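PDB 5INW: putative angiotensinogen from Lampetra fluviatilis, which is a serpin that binds heparin and inhibits thrombin, the inhibition being promoted by heparin acting as a template. Local coordinates for residues Ser112-Leu117 and Lys152-Leu157; Leu117-Ala122 and Arg190-Leu195; Val264-Asn269 and Met274-Met279. The protein carries 1 engineered substitution. All coordinates share one frame; numbering follows the deposited sequence.

Interaction 1 (Ser112-Leu117 and Lys152-Leu157); sequences SIASAL and KYFARL
The ring of Phe154 reaches out from helix 150-161 and meets helix 110-122 at Ala114 and Ser115, a simple case of one aromatic side chain spanning the gap between two helices. The backbones stay well apart, the closest alpha carbons, those of Ser115 and Phe154, being 8.6 Å from each other. CG of Phe154 stands anti to the backbone N (chi1 -172°), which sends the ring across the gap with its far end leading.

The apolar part is small. CB of Ala114 lies 4.1 Å from Phe154 CZ and equally near CE1, while the neighbouring ring carbon, CE2 of Phe154, comes to 4.0 Å from Ser115 CA. The ring thus ends against the surface of the helix, touching backbone as well as side-chain atoms.

The polar part is an edge approach and not a hydrogen bond. Ser115 OG sits in the plane of the Phe154 ring, 3.4 Å from CZ, where the slightly positive C-H rim probably suits an oxygen. That hydroxyl is already engaged: lying beside its own backbone N, it hydrogen-bonds Leu111 O one turn earlier, so the buried group has a hydrogen-bond partner while it faces the aromatic edge.

Helix 77-96 supplies further packing, with Ile81 and Val85 against Phe154 and Leu88 against Ala114. Helix 110-122 also rests on the large sheet, Ala116 touching Thr412 and Val414. This layering, a central helix between the main beta-sheet and outer helices, is that of the serpin fold, in which these elements correspond to helices A, B and D.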
loop_
_atom_site.group_PDB
_atom_site.type_symbol
_atom_site.label_atom_id
_atom_site.label_comp_id
_atom_site.label_asym_id
_atom_site.label_seq_id
_atom_site.Cartn_x
_atom_site.Cartn_y
_atom_site.Cartn_z
ATOM N N SER A 112 1.319 2.963 -3.743
ATOM C CA SER A 112 2.471 3.746 -3.350
ATOM C C SER A 112 3.711 3.148 -3.983
ATOM O O SER A 112 4.525 3.866 -4.566
ATOM C CB SER A 112 2.659 3.782 -1.835
ATOM O OG SER A 112 3.722 4.658 -1.480
ATOM N N ILE A 113 3.825 1.830 -3.881
ATOM C CA ILE A 113 4.979 1.180 -4.408
ATOM C C ILE A 113 5.005 1.241 -5.941
ATOM O O ILE A 113 6.061 1.442 -6.550
ATOM C CB ILE A 113 5.107 -0.261 -3.896
ATOM C CG1 ILE A 113 5.273 -0.254 -2.381
ATOM C CG2 ILE A 113 6.358 -0.939 -4.501
ATOM C CD1 ILE A 113 5.211 -1.637 -1.733
ATOM N N ALA A 114 3.846 1.075 -6.572
ATOM C CA ALA A 114 3.762 1.173 -8.050
ATOM C C ALA A 114 4.105 2.579 -8.559
ATOM O O ALA A 114 4.705 2.723 -9.631
ATOM C CB ALA A 114 2.397 0.751 -8.548
ATOM N N SER A 115 3.701 3.600 -7.794
ATOM C CA SER A 115 4.014 4.948 -8.167
ATOM C C SER A 115 5.493 5.207 -8.112
ATOM O O SER A 115 6.038 5.838 -9.027
ATOM C CB SER A 115 3.322 5.931 -7.272
ATOM O OG SER A 115 1.965 5.752 -7.431
ATOM N N ALA A 116 6.135 4.769 -7.044
ATOM C CA ALA A 116 7.551 5.008 -6.925
ATOM C C ALA A 116 8.296 4.276 -8.046
ATOM O O ALA A 116 9.188 4.841 -8.671
ATOM C CB ALA A 116 8.061 4.626 -5.549
ATOM N N LEU A 117 7.892 3.047 -8.342
ATOM C CA LEU A 117 8.538 2.277 -9.422
ATOM C C LEU A 117 8.208 2.765 -10.831
ATOM O O LEU A 117 8.978 2.542 -11.752
ATOM C CB LEU A 117 8.127 0.825 -9.327
ATOM C CG LEU A 117 8.489 0.090 -8.035
ATOM C CD1 LEU A 117 7.825 -1.270 -8.089
ATOM C CD2 LEU A 117 9.983 -0.062 -7.859
ATOM N N LYS A 152 0.181 5.904 -19.033
ATOM C CA LYS A 152 -0.769 7.023 -19.202
ATOM C C LYS A 152 -2.067 6.774 -18.422
ATOM O O LYS A 152 -2.585 7.717 -17.838
ATOM C CB LYS A 152 -1.093 7.392 -20.663
ATOM C CG LYS A 152 -2.124 8.537 -20.746
ATOM C CD LYS A 152 -2.295 9.243 -22.098
ATOM C CE LYS A 152 -3.458 10.236 -22.049
ATOM N NZ LYS A 152 -3.572 11.118 -23.241
ATOM N N TYR A 153 -2.577 5.525 -18.414
ATOM C CA TYR A 153 -3.834 5.189 -17.728
ATOM C C TYR A 153 -3.602 4.935 -16.217
ATOM O O TYR A 153 -4.564 4.920 -15.453
ATOM C CB TYR A 153 -4.559 3.999 -18.364
ATOM C CG TYR A 153 -4.612 3.984 -19.895
ATOM C CD1 TYR A 153 -5.541 4.749 -20.614
ATOM C CD2 TYR A 153 -3.734 3.158 -20.629
ATOM C CE1 TYR A 153 -5.569 4.689 -22.015
ATOM C CE2 TYR A 153 -3.756 3.097 -22.021
ATOM C CZ TYR A 153 -4.663 3.860 -22.719
ATOM O OH TYR A 153 -4.639 3.772 -24.106
ATOM N N PHE A 154 -2.341 4.806 -15.790
ATOM C CA PHE A 154 -1.969 4.872 -14.370
ATOM C C PHE A 154 -2.257 6.255 -13.713
ATOM O O PHE A 154 -2.746 6.333 -12.594
ATOM C CB PHE A 154 -0.483 4.510 -14.199
ATOM C CG PHE A 154 -0.065 4.373 -12.778
ATOM C CD1 PHE A 154 -0.534 3.318 -12.010
ATOM C CD2 PHE A 154 0.757 5.323 -12.177
ATOM C CE1 PHE A 154 -0.178 3.189 -10.676
ATOM C CE2 PHE A 154 1.108 5.205 -10.831
ATOM C CZ PHE A 154 0.650 4.121 -10.084
ATOM N N ALA A 155 -1.949 7.348 -14.399
ATOM C CA ALA A 155 -2.278 8.681 -13.919
ATOM C C ALA A 155 -3.793 8.904 -13.929
ATOM O O ALA A 155 -4.304 9.649 -13.084
ATOM C CB ALA A 155 -1.558 9.766 -14.737
ATOM N N ARG A 156 -4.512 8.292 -14.874
ATOM C CA ARG A 156 -5.974 8.419 -14.877
ATOM C C ARG A 156 -6.599 7.759 -13.660
ATOM O O ARG A 156 -7.481 8.359 -13.018
ATOM C CB ARG A 156 -6.633 7.863 -16.138
ATOM C CG ARG A 156 -8.107 8.320 -16.284
ATOM C CD ARG A 156 -8.567 8.361 -17.725
ATOM N NE ARG A 156 -7.453 8.869 -18.542
ATOM C CZ ARG A 156 -7.327 8.714 -19.865
ATOM N NH1 ARG A 156 -8.303 8.164 -20.595
ATOM N NH2 ARG A 156 -6.236 9.177 -20.470
ATOM N N LEU A 157 -6.158 6.527 -13.368
ATOM C CA LEU A 157 -6.545 5.801 -12.139
ATOM C C LEU A 157 -6.319 6.671 -10.903
ATOM O O LEU A 157 -7.247 6.909 -10.166
ATOM C CB LEU A 157 -5.756 4.480 -11.979
ATOM C CG LEU A 157 -6.054 3.613 -10.731
ATOM C CD1 LEU A 157 -7.483 3.109 -10.789
ATOM C CD2 LEU A 157 -5.092 2.441 -10.525
#

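Interaction 2 (Leu117-Ala122 and Arg190-Leu195)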
loop_
_atom_site.group_PDB
_atom_site.type_symbol
_atom_site.label_atom_id
_atom_site.label_comp_id
_atom_site.label_asym_id
_atom_site.label_seq_id
_atom_site.Cartn_x
_atom_site.Cartn_y
_atom_site.Cartn_z
ATOM N N LEU A 117 7.892 3.047 -8.342
ATOM C CA LEU A 117 8.538 2.277 -9.422
ATOM C C LEU A 117 8.208 2.765 -10.831
ATOM O O LEU A 117 8.978 2.542 -11.752
ATOM C CB LEU A 117 8.127 0.825 -9.327
ATOM C CG LEU A 117 8.489 0.090 -8.035
ATOM C CD1 LEU A 117 7.825 -1.270 -8.089
ATOM C CD2 LEU A 117 9.983 -0.062 -7.859
ATOM N N GLY A 118 7.051 3.402 -11.006
ATOM C CA GLY A 118 6.716 4.070 -12.264
ATOM C C GLY A 118 7.715 5.168 -12.543
ATOM O O GLY A 118 8.161 5.336 -13.660
ATOM N N VAL A 119 8.102 5.904 -11.514
ATOM C CA VAL A 119 9.069 6.978 -11.695
ATOM C C VAL A 119 10.428 6.383 -12.157
ATOM O O VAL A 119 11.039 6.828 -13.095
ATOM C CB VAL A 119 9.250 7.802 -10.394
ATOM C CG1 VAL A 119 10.343 8.839 -10.595
ATOM C CG2 VAL A 119 7.947 8.515 -9.991
ATOM N N VAL A 120 10.852 5.326 -11.503
ATOM C CA VAL A 120 12.086 4.627 -11.864
ATOM C C VAL A 120 11.968 4.075 -13.285
ATOM O O VAL A 120 12.944 4.073 -14.050
ATOM C CB VAL A 120 12.431 3.488 -10.816
ATOM C CG1 VAL A 120 13.634 2.638 -11.250
ATOM C CG2 VAL A 120 12.728 4.068 -9.445
ATOM N N THR A 121 10.784 3.577 -13.621
ATOM C CA THR A 121 10.574 3.023 -14.969
ATOM C C THR A 121 10.781 4.081 -16.040
ATOM O O THR A 121 11.406 3.837 -17.037
ATOM C CB THR A 121 9.164 2.398 -15.084
ATOM O OG1 THR A 121 9.027 1.391 -14.058
ATOM C CG2 THR A 121 8.953 1.810 -16.443
ATOM N N ALA A 122 10.270 5.272 -15.767
ATOM C CA ALA A 122 10.388 6.404 -16.645
ATOM C C ALA A 122 11.796 6.798 -16.948
ATOM O O ALA A 122 12.064 7.351 -18.006
ATOM C CB ALA A 122 9.653 7.586 -16.046
ATOM N N ARG A 190 9.677 16.032 -17.650
ATOM C CA ARG A 190 8.347 16.282 -18.120
ATOM C C ARG A 190 7.438 15.079 -18.026
ATOM O O ARG A 190 6.250 15.276 -17.715
ATOM C CB ARG A 190 8.359 16.721 -19.569
ATOM C CG ARG A 190 9.005 18.048 -19.730
ATOM C CD ARG A 190 8.902 18.467 -21.158
ATOM N NE ARG A 190 9.233 19.885 -21.279
ATOM C CZ ARG A 190 9.292 20.556 -22.418
ATOM N NH1 ARG A 190 9.000 19.950 -23.552
ATOM N NH2 ARG A 190 9.662 21.822 -22.416
ATOM N N THR A 191 7.906 13.855 -18.319
ATOM C CA THR A 191 6.998 12.701 -18.103
ATOM C C THR A 191 6.738 12.516 -16.614
ATOM O O THR A 191 5.634 12.098 -16.272
ATOM C CB THR A 191 7.430 11.354 -18.692
ATOM O OG1 THR A 191 8.703 11.098 -18.215
ATOM C CG2 THR A 191 7.490 11.369 -20.208
ATOM N N VAL A 192 7.689 12.839 -15.741
ATOM C CA VAL A 192 7.356 12.768 -14.302
ATOM C C VAL A 192 6.445 13.880 -13.803
ATOM O O VAL A 192 5.698 13.651 -12.842
ATOM C CB VAL A 192 8.550 12.583 -13.296
ATOM C CG1 VAL A 192 9.485 11.465 -13.754
ATOM C CG2 VAL A 192 9.262 13.878 -13.014
ATOM N N ALA A 193 6.507 15.047 -14.416
ATOM C CA ALA A 193 5.571 16.079 -14.078
ATOM C C ALA A 193 4.165 15.732 -14.627
ATOM O O ALA A 193 3.187 15.889 -13.910
ATOM C CB ALA A 193 6.050 17.404 -14.594
ATOM N N HIS A 194 4.079 15.183 -15.844
ATOM C CA HIS A 194 2.789 14.878 -16.473
ATOM C C HIS A 194 2.109 13.621 -15.881
ATOM O O HIS A 194 1.014 13.701 -15.377
ATOM C CB HIS A 194 2.883 14.840 -18.037
ATOM C CG HIS A 194 3.059 16.207 -18.659
ATOM N ND1 HIS A 194 4.170 16.566 -19.407
ATOM C CD2 HIS A 194 2.281 17.318 -18.601
ATOM C CE1 HIS A 194 4.056 17.823 -19.796
ATOM N NE2 HIS A 194 2.922 18.304 -19.317
ATOM N N LEU A 195 2.765 12.484 -15.860
ATOM C CA LEU A 195 2.173 11.267 -15.291
ATOM C C LEU A 195 2.178 11.132 -13.746
ATOM O O LEU A 195 1.336 10.398 -13.194
ATOM C CB LEU A 195 2.908 10.043 -15.831
ATOM C CG LEU A 195 3.100 9.925 -17.337
ATOM C CD1 LEU A 195 3.736 8.571 -17.632
ATOM C CD2 LEU A 195 1.773 10.117 -18.085
#
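Val119 and Val192 meet through one methyl each, CG1 to CG1 at 4.2 Å, their side chains crossing at about a right angle. Two branched residues can face each other in this way while their helices run close, and their alpha carbons are 6.6 Å apart. CG1 of Val119 extends anti to the backbone N (chi1 176°), and CG1 of Val192 comes from the other helix beside its own backbone N. Ile242 of the large sheet also packs on Val119, tying this apolar spot to the layer beneath.

A mixed contact follows one turn further along helix 110-122. There CB of Ala122 approaches Thr191 OG1 at 4.2 Å, a van der Waals meeting of methyl and hydroxyl. The oxygen finds its hydrogen bond within its own helix, at Gln187 O, with a weak second one at Phe188 O.

No hydrogen bond crosses between the two segments. Thr121, which stands between Val119 and Ala122 in sequence, packs instead against helix 126-136, where its side chain touches Arg129, Leu132, Asp133 and Leu136.

The chemistry is consistent with a contact that rests on shape. With the Thr191 hydroxyl bonded to a carbonyl of its own helix, nothing polar or charged fixes the two segments to one another, and what specificity the meeting has probably comes from how small side chains allow the two helices to approach.

Interaction 3 (Val264-Asn269 and Met274-Met279)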
loop_
_atom_site.group_PDB
_atom_site.type_symbol
_atom_site.label_atom_id
_atom_site.label_comp_id
_atom_site.label_asym_id
_atom_site.label_seq_id
_atom_site.Cartn_x
_atom_site.Cartn_y
_atom_site.Cartn_z
ATOM N N VAL A 264 -11.393 -7.970 25.038
ATOM C CA VAL A 264 -11.790 -9.345 24.711
ATOM C C VAL A 264 -10.503 -10.090 24.345
ATOM O O VAL A 264 -9.554 -9.485 23.807
ATOM C CB VAL A 264 -12.788 -9.366 23.524
ATOM C CG1 VAL A 264 -12.997 -10.778 22.952
ATOM C CG2 VAL A 264 -14.109 -8.713 23.912
ATOM N N ARG A 265 -10.456 -11.385 24.651
ATOM C CA ARG A 265 -9.315 -12.193 24.265
ATOM C C ARG A 265 -9.322 -12.267 22.771
ATOM O O ARG A 265 -10.322 -12.684 22.157
ATOM C CB ARG A 265 -9.351 -13.610 24.842
ATOM C CG ARG A 265 -8.899 -13.724 26.301
ATOM C CD ARG A 265 -9.413 -14.993 26.974
ATOM N NE ARG A 265 -9.445 -14.796 28.421
ATOM C CZ ARG A 265 -10.387 -14.121 29.096
ATOM N NH1 ARG A 265 -11.425 -13.552 28.478
ATOM N NH2 ARG A 265 -10.292 -14.021 30.426
ATOM N N PHE A 266 -8.218 -11.794 22.197
ATOM C CA PHE A 266 -7.897 -12.014 20.796
ATOM C C PHE A 266 -6.902 -13.154 20.779
ATOM O O PHE A 266 -5.850 -13.077 21.422
ATOM C CB PHE A 266 -7.299 -10.756 20.180
ATOM C CG PHE A 266 -6.992 -10.860 18.691
ATOM C CD1 PHE A 266 -7.938 -10.489 17.742
ATOM C CD2 PHE A 266 -5.728 -11.272 18.244
ATOM C CE1 PHE A 266 -7.643 -10.557 16.384
ATOM C CE2 PHE A 266 -5.437 -11.363 16.898
ATOM C CZ PHE A 266 -6.393 -11.001 15.969
ATOM N N TRP A 267 -7.229 -14.201 20.023
ATOM C CA TRP A 267 -6.390 -15.384 19.902
ATOM C C TRP A 267 -5.462 -15.290 18.663
ATOM O O TRP A 267 -5.876 -15.589 17.549
ATOM C CB TRP A 267 -7.272 -16.639 19.879
ATOM C CG TRP A 267 -7.919 -16.867 21.215
ATOM C CD1 TRP A 267 -9.210 -16.551 21.585
ATOM C CD2 TRP A 267 -7.293 -17.399 22.388
ATOM N NE1 TRP A 267 -9.425 -16.873 22.902
ATOM C CE2 TRP A 267 -8.272 -17.402 23.423
ATOM C CE3 TRP A 267 -6.006 -17.895 22.670
ATOM C CZ2 TRP A 267 -8.001 -17.890 24.732
ATOM C CZ3 TRP A 267 -5.740 -18.390 23.969
ATOM C CH2 TRP A 267 -6.735 -18.376 24.981
ATOM N N VAL A 268 -4.200 -14.917 18.910
ATOM C CA VAL A 268 -3.102 -14.975 17.917
ATOM C C VAL A 268 -2.886 -16.385 17.359
ATOM O O VAL A 268 -2.312 -16.543 16.274
ATOM C CB VAL A 268 -1.727 -14.496 18.518
ATOM C CG1 VAL A 268 -0.593 -14.509 17.471
ATOM C CG2 VAL A 268 -1.836 -13.098 19.143
ATOM N N ASN A 269 -3.400 -17.381 18.077
ATOM C CA ASN A 269 -2.772 -18.671 18.195
ATOM C C ASN A 269 -3.798 -19.685 18.729
ATOM O O ASN A 269 -4.953 -19.331 18.977
ATOM C CB ASN A 269 -1.669 -18.496 19.238
ATOM C CG ASN A 269 -0.506 -19.405 19.020
ATOM O OD1 ASN A 269 -0.663 -20.614 18.966
ATOM N ND2 ASN A 269 0.687 -18.833 18.947
ATOM N N MET A 274 -4.435 -12.261 24.201
ATOM C CA MET A 274 -4.211 -10.933 24.784
ATOM C C MET A 274 -5.507 -10.108 24.849
ATOM O O MET A 274 -6.431 -10.355 24.081
ATOM C CB MET A 274 -3.108 -10.166 24.010
ATOM C CG MET A 274 -3.470 -9.780 22.583
ATOM S SD MET A 274 -2.153 -9.237 21.469
ATOM C CE MET A 274 -1.120 -8.293 22.586
ATOM N N MET A 275 -5.552 -9.122 25.754
ATOM C CA MET A 275 -6.740 -8.281 25.947
ATOM C C MET A 275 -6.741 -7.086 24.994
ATOM O O MET A 275 -5.965 -6.141 25.156
ATOM C CB MET A 275 -6.876 -7.805 27.398
ATOM C CG MET A 275 -7.272 -8.908 28.372
ATOM S SD MET A 275 -8.615 -10.033 27.860
ATOM C CE MET A 275 -10.083 -9.203 28.475
ATOM N N VAL A 276 -7.629 -7.136 23.994
ATOM C CA VAL A 276 -7.681 -6.120 22.950
ATOM C C VAL A 276 -9.001 -5.359 22.998
ATOM O O VAL A 276 -10.051 -5.996 22.927
ATOM C CB VAL A 276 -7.514 -6.763 21.566
ATOM C CG1 VAL A 276 -7.382 -5.693 20.482
ATOM C CG2 VAL A 276 -6.291 -7.645 21.557
ATOM N N PRO A 277 -8.950 -4.015 23.125
ATOM C CA PRO A 277 -10.195 -3.282 23.146
ATOM C C PRO A 277 -10.913 -3.578 21.863
ATOM O O PRO A 277 -10.378 -3.311 20.796
ATOM C CB PRO A 277 -9.763 -1.807 23.211
ATOM C CG PRO A 277 -8.389 -1.772 22.672
ATOM C CD PRO A 277 -7.789 -3.105 23.056
ATOM N N THR A 278 -12.082 -4.190 21.979
ATOM C CA THR A 278 -12.785 -4.789 20.854
ATOM C C THR A 278 -14.090 -4.057 20.722
ATOM O O THR A 278 -14.780 -3.832 21.716
ATOM C CB THR A 278 -12.982 -6.309 21.109
ATOM O OG1 THR A 278 -11.699 -6.939 21.266
ATOM C CG2 THR A 278 -13.736 -6.993 19.962
ATOM N N MET A 279 -14.435 -3.687 19.501
ATOM C CA MET A 279 -15.624 -2.860 19.225
ATOM C C MET A 279 -16.765 -3.743 18.830
ATOM O O MET A 279 -16.542 -4.900 18.451
ATOM C CB MET A 279 -15.364 -1.877 18.079
ATOM C CG MET A 279 -14.206 -0.928 18.355
ATOM S SD MET A 279 -13.823 0.115 16.974
ATOM C CE MET A 279 -13.510 -1.045 15.642
#
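Val264 and Val276 form an antiparallel hydrogen-bonded pair whose two bonds differ in quality. Val276 N points almost straight at Val264 O (3.0 Å, 177° at the hydrogen), whereas the return bond from Val264 N to Val276 O is bent to 141°, its donor well above the carbonyl plane. From the opposite face Thr278 OG1 also donates to Val276 O. Further along, Phe266 N reaches Met274 O at 3.0 Å, and the same oxygen receives a CA-H...O contact from Arg265.

The two strands are a beta hairpin, matching strands 4 and 3 of serpin sheet C, and their short segments cross steeply. Strand 345-359 continues the sheet through Pro277 and Met279, and the separate C-terminal peptide chain hydrogen-bonds the backbone of Trp267.

Thr278 lies across Val264, its CB 3.9 Å from Val264 CG2. A valine in its place would probably leave Val276 O with the bent Val264 bond alone from this hairpin. On the face of Val264, Phe266 CB packs on Val276 CG2 at 3.5 Å, while its ring, with CG anti to the backbone N (chi1 -177°), leads away. On the opposite face Arg265 and Met275 run side by side, CG to SD 4.0 Å.

Interactions 1 and 2 form one continuous region: their centres are 9 Å apart, they share Leu117 and they use successive turns of helix 110-122; their outer partners also touch, Ala155 CB lying 3.3 Å from Leu195 O. Interaction 3 belongs to the other side of the molecule, its centre 37 Å from that of interaction 1 and 44 Å from that of interaction 2. Strand 405-417, which by serpin topology is probably the inserted part of the cleaved reactive loop, packs on helix 110-122 at interaction 1, while the separate C-terminal peptide chain touches Leu157 and, more extensively, the hairpin of interaction 3.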